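Protein yhhW (Escherichia coli, PDB 1TQ5) cleaves the flavonol quercetin with dioxygen in vitro as a metal-dependent 2,3-dioxygenase of the pirin family, although its physiological role is unknown. Local coordinates at residues I43-I48 / R111-Q116; E70-H75 / Y104-T109; Q186-N191 / D220-L225. All coordinates share one frame; numbering follows the deposited sequence.

How the interactions relate
Interactions 1 and 2 belong to the N-terminal cupin domain and interaction 3 to the C-terminal one. Interaction 2 falls within the chain loop that interaction 1 joins, and their centres are 11 Å apart. E70 connects them twice: its OE2 forms a salt bridge with R111 NE (2.9 Å), and its O lies 2.9 Å from H113 N, a probable hydrogen bond. Interactions 1 and 3 meet between the domains, where Y115 OH lies 3.3 Å from Q186 NE2. Interactions 2 and 3 stay about 8 Å apart at their nearest atoms. Interaction 1 lies next to the metal site, the Q116 side chain being about 5 Å from a bound cadmium ion.

Interaction 1: I43-I48 / R111-Q116; sequences INDDVI and RLHLYQ
H113 reaches across to D45 where strands 40-48 and 112-119 pair antiparallel in the seven-stranded sheet of the N-terminal cupin domain. NE2 of H113 donates to the syn side of D45 OD1 over 2.8 Å, somewhat bent (N-H...O 147°), with imidazole and carboxylate nearly coplanar. CG of H113 stands trans to its backbone N (chi1 -174°), which swings the ring toward the neighbouring strand. There V47 CG2 covers one face, 4.0 Å from the ring centroid, in a CH-pi contact, while D46 O lies at the ring edge, 3.3 Å from H113 CD2. With the imidazole cut back to an alanine here, D45 OD1 would probably be left without its donor and V47 CG2 without a ring to rest on. D45 OD2 forms a salt bridge with R10. Six backbone hydrogen bonds, from N44-Q116 to I48-L112, fix the register. On the opposite face I48 and L112 lie side by side (I48 CD1 to L112 CD2 4.1 Å), and D46 CB rests on L114 CD1. Q116, bent at chi2 (-67°), bonds through NE2 to T66 OG1, and its side chain lies about 4 Å from that of E103, a metal ligand by similarity. D46 OD1 is bonded to S20 OG, and D46 OD2 lies 3.6 Å from Q116 CG.

Interaction 2: E70-H75 / Y104-T109; sequences EGTVEH and YNPSST
E74 lays its aliphatic stem over the ring of Y104, while one water joins the polar ends of the two side chains. The pair sits in the four-stranded antiparallel sheet of the N-terminal cupin domain, where strand 72-77 runs beside the end of strand 99-104. CB of E74 stands 3.7 Å from the ring centroid, only 21° off the ring normal, in a CH-pi contact displaced toward the rim. A bend at chi2 (97°, away from a staggered value) brings the carboxylate beside the hydroxyl, OE1 being the oxygen nearer Y104 OH, and the two side chains run alongside each other in the same direction. Water 2, in the plane of the ring, donates to E74 OE1 over 2.8 Å and lies 2.6 Å from Y104 OH.

Beneath the side chains, E74 and Y104 form an antiparallel hydrogen-bonded pair, with the nearly straight bond from E74 N to Y104 O measuring 2.9 Å and a second from Y104 N to E74 O. Within these segments the pairing ends here, as the second chain leaves the strand at N105. P106 then packs against T72: its CD sits 3.3 Å from T72 O, and the side chains cross at about a right angle, CG of P106 to CG2 of T72 4.1 Å. V73, whose CB is directed away from 104-109, touches E103, probably a metal ligand as judged by similarity.

Beyond the strand the loop is braced by its own side chains. N105 ND2 bonds to E110 O, and S107 OG accepts from T109 N in an ST turn. Water 1 accepts from T72 N (2.8 Å) and lies within hydrogen-bonding distance of N105 OD1, to which it probably donates. The same OD1 closes an Asx turn by taking S107 N at 3.0 Å, the donor standing 44° above the carbonyl plane.

Interaction 3: Q186-N191 / D220-L225; sequences QVVKGN and DSEVLL
A classic beta bulge interrupts the antiparallel pairing of strands 182-187 and 221-228 in the C-terminal cupin domain, with V188 and K189 both facing E222. The carbonyl oxygen of E222 takes two amides: V188 N at 2.9 Å, in a bent bond (132°), and K189 N at 3.3 Å, which is weak. In return E222 N donates to K189 O. The extra residue falls where the chain turns a corner at V188, leaving the seven-stranded sheet for strand 191-194 of the four-stranded one.

Before the bulge the register is regular. Q186 and L224 exchange two backbone hydrogen bonds, and the next pair packs through V187 CG2 and V223 CG1, 4.0 Å apart. V188 directs its CB toward the partner strand. Its CG2 lies trans to the carbonyl carbon and rests on L224 CG at 3.7 Å, while both V188 methyls touch OE2 of the extended E222 side chain, which lies alongside. That same OE2 is bonded to Y67 OH of the N-terminal cupin domain. Q186 OE1 bonds to W184 NE1, and its NE2 probably bonds to Y115 OH of the facing domain.

Past the bulge, G190 comes close to S221, CA to CA 4.1 Å. At its positive phi (105°) a CB would press on K189 O, and would also collide with S221 OG and D220 O; the bare CA of G190 instead sits 3.4 Å from S221 OG. S221 OG bonds to S219 O and accepts a weak, bent hydrogen bond from N191 N at 3.0 Å.

Interaction 1: I43-I48 / R111-Q116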
loop_
_atom_site.group_PDB
_atom_site.type_symbol
_atom_site.label_atom_id
_atom_site.label_comp_id
_atom_site.label_asym_id
_atom_site.label_seq_id
_atom_site.Cartn_x
_atom_site.Cartn_y
_atom_site.Cartn_z
ATOM N N ILE A 43 0.019 6.575 0.613
ATOM C CA ILE A 43 -0.917 5.600 0.056
ATOM C C ILE A 43 -1.696 6.375 -0.985
ATOM O O ILE A 43 -2.617 7.141 -0.664
ATOM C CB ILE A 43 -1.936 5.018 1.069
ATOM C CG1 ILE A 43 -1.279 3.966 1.958
ATOM C CG2 ILE A 43 -3.074 4.321 0.307
ATOM C CD1 ILE A 43 -0.248 4.510 2.874
ATOM N N ASN A 44 -1.301 6.205 -2.238
ATOM C CA ASN A 44 -1.972 6.877 -3.319
ATOM C C ASN A 44 -2.744 5.856 -4.138
ATOM O O ASN A 44 -2.212 4.820 -4.539
ATOM C CB ASN A 44 -0.972 7.624 -4.203
ATOM C CG ASN A 44 -0.388 8.847 -3.518
ATOM O OD1 ASN A 44 -0.973 9.376 -2.572
ATOM N ND2 ASN A 44 0.762 9.310 -4.002
ATOM N N ASP A 45 -4.017 6.158 -4.340
ATOM C CA ASP A 45 -4.933 5.323 -5.104
ATOM C C ASP A 45 -4.936 5.972 -6.485
ATOM O O ASP A 45 -5.651 6.949 -6.702
ATOM C CB ASP A 45 -6.318 5.415 -4.463
ATOM C CG ASP A 45 -7.321 4.457 -5.071
ATOM O OD1 ASP A 45 -7.263 4.224 -6.299
ATOM O OD2 ASP A 45 -8.184 3.957 -4.311
ATOM N N ASP A 46 -4.138 5.439 -7.407
ATOM C CA ASP A 46 -4.022 6.022 -8.749
ATOM C C ASP A 46 -4.693 5.283 -9.896
ATOM O O ASP A 46 -4.654 4.057 -9.986
ATOM C CB ASP A 46 -2.548 6.206 -9.144
ATOM C CG ASP A 46 -1.748 6.980 -8.114
ATOM O OD1 ASP A 46 -2.324 7.859 -7.448
ATOM O OD2 ASP A 46 -0.530 6.715 -7.989
ATOM N N VAL A 47 -5.287 6.057 -10.793
ATOM C CA VAL A 47 -5.932 5.520 -11.981
ATOM C C VAL A 47 -5.286 6.257 -13.144
ATOM O O VAL A 47 -5.382 7.488 -13.249
ATOM C CB VAL A 47 -7.443 5.775 -11.964
ATOM C CG1 VAL A 47 -8.034 5.473 -13.321
ATOM C CG2 VAL A 47 -8.091 4.903 -10.901
ATOM N N ILE A 48 -4.622 5.494 -14.007
ATOM C CA ILE A 48 -3.901 6.042 -15.143
ATOM C C ILE A 48 -4.480 5.654 -16.501
ATOM O O ILE A 48 -4.784 4.494 -16.753
ATOM C CB ILE A 48 -2.422 5.596 -15.089
ATOM C CG1 ILE A 48 -1.789 6.095 -13.786
ATOM C CG2 ILE A 48 -1.655 6.120 -16.309
ATOM C CD1 ILE A 48 -0.353 5.646 -13.590
ATOM N N ARG A 111 -7.345 1.113 -19.072
ATOM C CA ARG A 111 -6.815 1.912 -17.970
ATOM C C ARG A 111 -6.036 1.094 -16.946
ATOM O O ARG A 111 -6.105 -0.142 -16.919
ATOM C CB ARG A 111 -7.943 2.655 -17.248
ATOM C CG ARG A 111 -8.850 1.764 -16.427
ATOM C CD ARG A 111 -9.829 2.583 -15.586
ATOM N NE ARG A 111 -10.642 1.710 -14.748
ATOM C CZ ARG A 111 -11.426 2.122 -13.759
ATOM N NH1 ARG A 111 -12.128 1.235 -13.067
ATOM N NH2 ARG A 111 -11.506 3.411 -13.458
ATOM N N LEU A 112 -5.290 1.800 -16.105
ATOM C CA LEU A 112 -4.500 1.171 -15.061
ATOM C C LEU A 112 -4.946 1.700 -13.701
ATOM O O LEU A 112 -5.095 2.902 -13.511
ATOM C CB LEU A 112 -3.012 1.464 -15.276
ATOM C CG LEU A 112 -2.030 1.202 -14.126
ATOM C CD1 LEU A 112 -1.972 -0.275 -13.784
ATOM C CD2 LEU A 112 -0.649 1.708 -14.537
ATOM N N HIS A 113 -5.173 0.792 -12.763
ATOM C CA HIS A 113 -5.582 1.174 -11.418
ATOM C C HIS A 113 -4.614 0.540 -10.430
ATOM O O HIS A 113 -4.480 -0.687 -10.379
ATOM C CB HIS A 113 -7.005 0.694 -11.142
ATOM C CG HIS A 113 -7.554 1.157 -9.833
ATOM N ND1 HIS A 113 -8.777 0.745 -9.355
ATOM C CD2 HIS A 113 -7.049 2.002 -8.902
ATOM C CE1 HIS A 113 -9.003 1.314 -8.185
ATOM N NE2 HIS A 113 -7.970 2.082 -7.888
ATOM N N LEU A 114 -3.930 1.367 -9.648
ATOM C CA LEU A 114 -2.975 0.843 -8.686
ATOM C C LEU A 114 -2.837 1.649 -7.403
ATOM O O LEU A 114 -3.280 2.795 -7.312
ATOM C CB LEU A 114 -1.594 0.725 -9.338
ATOM C CG LEU A 114 -0.946 2.013 -9.864
ATOM C CD1 LEU A 114 -0.594 2.931 -8.713
ATOM C CD2 LEU A 114 0.305 1.672 -10.646
ATOM N N TYR A 115 -2.229 1.013 -6.406
ATOM C CA TYR A 115 -1.938 1.655 -5.137
ATOM C C TYR A 115 -0.434 1.891 -5.148
ATOM O O TYR A 115 0.331 0.994 -5.486
ATOM C CB TYR A 115 -2.269 0.747 -3.948
ATOM C CG TYR A 115 -3.660 0.913 -3.379
ATOM C CD1 TYR A 115 -4.639 -0.057 -3.586
ATOM C CD2 TYR A 115 -3.991 2.030 -2.611
ATOM C CE1 TYR A 115 -5.916 0.078 -3.036
ATOM C CE2 TYR A 115 -5.265 2.177 -2.058
ATOM C CZ TYR A 115 -6.223 1.194 -2.275
ATOM O OH TYR A 115 -7.481 1.322 -1.724
ATOM N N GLN A 116 -0.017 3.103 -4.807
ATOM C CA GLN A 116 1.404 3.433 -4.733
ATOM C C GLN A 116 1.681 3.697 -3.259
ATOM O O GLN A 116 1.247 4.708 -2.713
ATOM C CB GLN A 116 1.724 4.676 -5.563
ATOM C CG GLN A 116 1.974 4.387 -7.030
ATOM C CD GLN A 116 3.246 3.590 -7.260
ATOM O OE1 GLN A 116 4.354 4.075 -7.021
ATOM N NE2 GLN A 116 3.091 2.361 -7.724
#

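Interaction 2: E70-H75 / Y104-T109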
loop_
_atom_site.group_PDB
_atom_site.type_symbol
_atom_site.label_atom_id
_atom_site.label_comp_id
_atom_site.label_asym_id
_atom_site.label_seq_id
_atom_site.Cartn_x
_atom_site.Cartn_y
_atom_site.Cartn_z
ATOM N N GLU A 70 -6.027 -3.244 -11.307
ATOM C CA GLU A 70 -6.643 -3.458 -12.610
ATOM C C GLU A 70 -5.697 -3.008 -13.719
ATOM O O GLU A 70 -5.050 -1.964 -13.608
ATOM C CB GLU A 70 -7.953 -2.671 -12.688
ATOM C CG GLU A 70 -8.715 -2.821 -13.999
ATOM C CD GLU A 70 -9.867 -1.833 -14.109
ATOM O OE1 GLU A 70 -10.696 -1.782 -13.176
ATOM O OE2 GLU A 70 -9.945 -1.108 -15.128
ATOM N N GLY A 71 -5.618 -3.801 -14.784
ATOM C CA GLY A 71 -4.748 -3.459 -15.892
ATOM C C GLY A 71 -3.317 -3.945 -15.725
ATOM O O GLY A 71 -3.050 -4.952 -15.061
ATOM N N THR A 72 -2.389 -3.217 -16.335
ATOM C CA THR A 72 -0.981 -3.568 -16.274
ATOM C C THR A 72 -0.129 -2.312 -16.139
ATOM O O THR A 72 -0.493 -1.250 -16.638
ATOM C CB THR A 72 -0.539 -4.305 -17.565
ATOM O OG1 THR A 72 -1.429 -5.398 -17.830
ATOM C CG2 THR A 72 0.883 -4.850 -17.415
ATOM N N VAL A 73 1.001 -2.434 -15.453
ATOM C CA VAL A 73 1.918 -1.317 -15.299
ATOM C C VAL A 73 3.303 -1.765 -15.745
ATOM O O VAL A 73 3.719 -2.894 -15.478
ATOM C CB VAL A 73 1.995 -0.818 -13.842
ATOM C CG1 VAL A 73 2.557 -1.901 -12.938
ATOM C CG2 VAL A 73 2.856 0.441 -13.778
ATOM N N GLU A 74 4.004 -0.880 -16.444
ATOM C CA GLU A 74 5.349 -1.162 -16.926
ATOM C C GLU A 74 6.359 -0.338 -16.124
ATOM O O GLU A 74 6.271 0.892 -16.070
ATOM C CB GLU A 74 5.461 -0.806 -18.405
ATOM C CG GLU A 74 6.867 -0.949 -18.975
ATOM C CD GLU A 74 7.089 -2.272 -19.677
ATOM O OE1 GLU A 74 6.349 -2.562 -20.643
ATOM O OE2 GLU A 74 8.006 -3.018 -19.268
ATOM N N HIS A 75 7.316 -1.020 -15.508
ATOM C CA HIS A 75 8.334 -0.352 -14.714
ATOM C C HIS A 75 9.684 -0.270 -15.428
ATOM O O HIS A 75 10.092 -1.202 -16.122
ATOM C CB HIS A 75 8.496 -1.077 -13.374
ATOM C CG HIS A 75 9.714 -0.675 -12.604
ATOM N ND1 HIS A 75 10.970 -1.170 -12.886
ATOM C CD2 HIS A 75 9.870 0.171 -11.558
ATOM C CE1 HIS A 75 11.846 -0.649 -12.046
ATOM N NE2 HIS A 75 11.204 0.168 -11.231
ATOM N N TYR A 104 4.413 3.403 -16.430
ATOM C CA TYR A 104 3.373 3.795 -17.362
ATOM C C TYR A 104 2.424 2.648 -17.669
ATOM O O TYR A 104 2.688 1.492 -17.339
ATOM C CB TYR A 104 4.001 4.338 -18.655
ATOM C CG TYR A 104 4.616 3.284 -19.540
ATOM C CD1 TYR A 104 3.837 2.574 -20.451
ATOM C CD2 TYR A 104 5.972 2.976 -19.452
ATOM C CE1 TYR A 104 4.391 1.581 -21.251
ATOM C CE2 TYR A 104 6.536 1.984 -20.246
ATOM C CZ TYR A 104 5.739 1.289 -21.142
ATOM O OH TYR A 104 6.283 0.286 -21.916
ATOM N N ASN A 105 1.302 2.993 -18.279
ATOM C CA ASN A 105 0.293 2.025 -18.662
ATOM C C ASN A 105 0.613 1.619 -20.094
ATOM O O ASN A 105 0.448 2.411 -21.017
ATOM C CB ASN A 105 -1.086 2.673 -18.598
ATOM C CG ASN A 105 -2.196 1.718 -18.966
ATOM O OD1 ASN A 105 -1.951 0.579 -19.364
ATOM N ND2 ASN A 105 -3.427 2.179 -18.837
ATOM N N PRO A 106 1.099 0.383 -20.296
ATOM C CA PRO A 106 1.444 -0.103 -21.639
ATOM C C PRO A 106 0.240 -0.366 -22.546
ATOM O O PRO A 106 0.367 -0.407 -23.771
ATOM C CB PRO A 106 2.238 -1.372 -21.349
ATOM C CG PRO A 106 1.575 -1.890 -20.103
ATOM C CD PRO A 106 1.434 -0.625 -19.273
ATOM N N SER A 107 -0.927 -0.552 -21.945
ATOM C CA SER A 107 -2.126 -0.804 -22.728
ATOM C C SER A 107 -2.445 0.418 -23.581
ATOM O O SER A 107 -2.348 1.555 -23.116
ATOM C CB SER A 107 -3.302 -1.108 -21.804
ATOM O OG SER A 107 -4.507 -1.188 -22.536
ATOM N N SER A 108 -2.821 0.187 -24.832
ATOM C CA SER A 108 -3.154 1.286 -25.724
ATOM C C SER A 108 -4.654 1.528 -25.696
ATOM O O SER A 108 -5.154 2.419 -26.381
ATOM C CB SER A 108 -2.715 0.971 -27.158
ATOM O OG SER A 108 -3.464 -0.107 -27.704
ATOM N N THR A 109 -5.372 0.748 -24.891
ATOM C CA THR A 109 -6.820 0.888 -24.825
ATOM C C THR A 109 -7.463 0.603 -23.466
ATOM O O THR A 109 -8.671 0.770 -23.308
ATOM C CB THR A 109 -7.480 -0.029 -25.871
ATOM O OG1 THR A 109 -8.900 0.159 -25.852
ATOM C CG2 THR A 109 -7.157 -1.491 -25.569
HETATM O O HOH W 1 -3.488 -1.364 -18.152
HETATM O O HOH W 2 6.923 -1.819 -23.333
#

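Interaction 3: Q186-N191 / D220-L225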
loop_
_atom_site.group_PDB
_atom_site.type_symbol
_atom_site.label_atom_id
_atom_site.label_comp_id
_atom_site.label_asym_id
_atom_site.label_seq_id
_atom_site.Cartn_x
_atom_site.Cartn_y
_atom_site.Cartn_z
ATOM N N GLN A 186 -6.194 -0.959 5.076
ATOM C CA GLN A 186 -6.714 -0.313 3.882
ATOM C C GLN A 186 -7.630 -1.329 3.206
ATOM O O GLN A 186 -7.189 -2.428 2.851
ATOM C CB GLN A 186 -5.568 0.041 2.935
ATOM C CG GLN A 186 -5.985 0.862 1.710
ATOM C CD GLN A 186 -6.583 2.206 2.083
ATOM O OE1 GLN A 186 -6.294 2.758 3.152
ATOM N NE2 GLN A 186 -7.418 2.747 1.199
ATOM N N VAL A 187 -8.902 -0.975 3.047
ATOM C CA VAL A 187 -9.840 -1.879 2.402
ATOM C C VAL A 187 -9.708 -1.719 0.884
ATOM O O VAL A 187 -10.078 -0.686 0.322
ATOM C CB VAL A 187 -11.296 -1.583 2.814
ATOM C CG1 VAL A 187 -12.229 -2.638 2.205
ATOM C CG2 VAL A 187 -11.428 -1.586 4.340
ATOM N N VAL A 188 -9.155 -2.733 0.228
ATOM C CA VAL A 188 -9.010 -2.689 -1.219
ATOM C C VAL A 188 -10.403 -2.789 -1.834
ATOM O O VAL A 188 -10.732 -2.077 -2.788
ATOM C CB VAL A 188 -8.130 -3.846 -1.720
ATOM C CG1 VAL A 188 -8.041 -3.819 -3.243
ATOM C CG2 VAL A 188 -6.748 -3.738 -1.101
ATOM N N LYS A 189 -11.232 -3.662 -1.275
ATOM C CA LYS A 189 -12.592 -3.818 -1.773
ATOM C C LYS A 189 -13.453 -4.608 -0.801
ATOM O O LYS A 189 -12.954 -5.434 -0.048
ATOM C CB LYS A 189 -12.589 -4.511 -3.138
ATOM C CG LYS A 189 -12.154 -5.973 -3.117
ATOM C CD LYS A 189 -12.360 -6.618 -4.489
ATOM C CE LYS A 189 -13.827 -6.551 -4.914
ATOM N NZ LYS A 189 -14.067 -7.089 -6.282
ATOM N N GLY A 190 -14.753 -4.341 -0.817
ATOM C CA GLY A 190 -15.656 -5.051 0.063
ATOM C C GLY A 190 -16.130 -4.212 1.230
ATOM O O GLY A 190 -15.913 -3.003 1.271
ATOM N N ASN A 191 -16.782 -4.865 2.182
ATOM C CA ASN A 191 -17.315 -4.194 3.361
ATOM C C ASN A 191 -16.919 -5.008 4.577
ATOM O O ASN A 191 -17.281 -6.182 4.685
ATOM C CB ASN A 191 -18.842 -4.112 3.280
ATOM C CG ASN A 191 -19.324 -3.292 2.098
ATOM O OD1 ASN A 191 -19.337 -2.061 2.143
ATOM N ND2 ASN A 191 -19.715 -3.974 1.028
ATOM N N ASP A 220 -17.769 -10.387 0.628
ATOM C CA ASP A 220 -16.439 -10.843 0.235
ATOM C C ASP A 220 -15.572 -9.595 0.193
ATOM O O ASP A 220 -15.938 -8.605 -0.434
ATOM C CB ASP A 220 -16.460 -11.499 -1.148
ATOM C CG ASP A 220 -17.406 -12.679 -1.221
ATOM O OD1 ASP A 220 -17.342 -13.549 -0.325
ATOM O OD2 ASP A 220 -18.208 -12.740 -2.179
ATOM N N SER A 221 -14.425 -9.636 0.854
ATOM C CA SER A 221 -13.567 -8.466 0.884
ATOM C C SER A 221 -12.092 -8.805 0.800
ATOM O O SER A 221 -11.700 -9.973 0.778
ATOM C CB SER A 221 -13.810 -7.689 2.182
ATOM O OG SER A 221 -15.189 -7.434 2.382
ATOM N N GLU A 222 -11.281 -7.755 0.749
ATOM C CA GLU A 222 -9.833 -7.893 0.732
ATOM C C GLU A 222 -9.272 -6.630 1.360
ATOM O O GLU A 222 -9.667 -5.522 0.999
ATOM C CB GLU A 222 -9.294 -8.043 -0.690
ATOM C CG GLU A 222 -7.771 -8.163 -0.737
ATOM C CD GLU A 222 -7.238 -8.388 -2.140
ATOM O OE1 GLU A 222 -7.647 -9.386 -2.775
ATOM O OE2 GLU A 222 -6.410 -7.571 -2.606
ATOM N N VAL A 223 -8.381 -6.805 2.328
ATOM C CA VAL A 223 -7.757 -5.674 2.991
ATOM C C VAL A 223 -6.263 -5.881 3.060
ATOM O O VAL A 223 -5.768 -7.011 2.996
ATOM C CB VAL A 223 -8.266 -5.483 4.443
ATOM C CG1 VAL A 223 -9.763 -5.227 4.448
ATOM C CG2 VAL A 223 -7.921 -6.708 5.283
ATOM N N LEU A 224 -5.551 -4.767 3.169
ATOM C CA LEU A 224 -4.108 -4.776 3.305
ATOM C C LEU A 224 -3.915 -4.412 4.767
ATOM O O LEU A 224 -4.461 -3.410 5.238
ATOM C CB LEU A 224 -3.466 -3.708 2.416
ATOM C CG LEU A 224 -3.662 -3.839 0.899
ATOM C CD1 LEU A 224 -2.936 -2.712 0.202
ATOM C CD2 LEU A 224 -3.129 -5.187 0.417
ATOM N N LEU A 225 -3.168 -5.235 5.493
ATOM C CA LEU A 225 -2.939 -4.963 6.898
ATOM C C LEU A 225 -1.474 -4.650 7.121
ATOM O O LEU A 225 -0.602 -5.504 6.936
ATOM C CB LEU A 225 -3.373 -6.152 7.764
ATOM C CG LEU A 225 -3.390 -5.885 9.277
ATOM C CD1 LEU A 225 -4.476 -6.720 9.945
ATOM C CD2 LEU A 225 -2.022 -6.191 9.871
#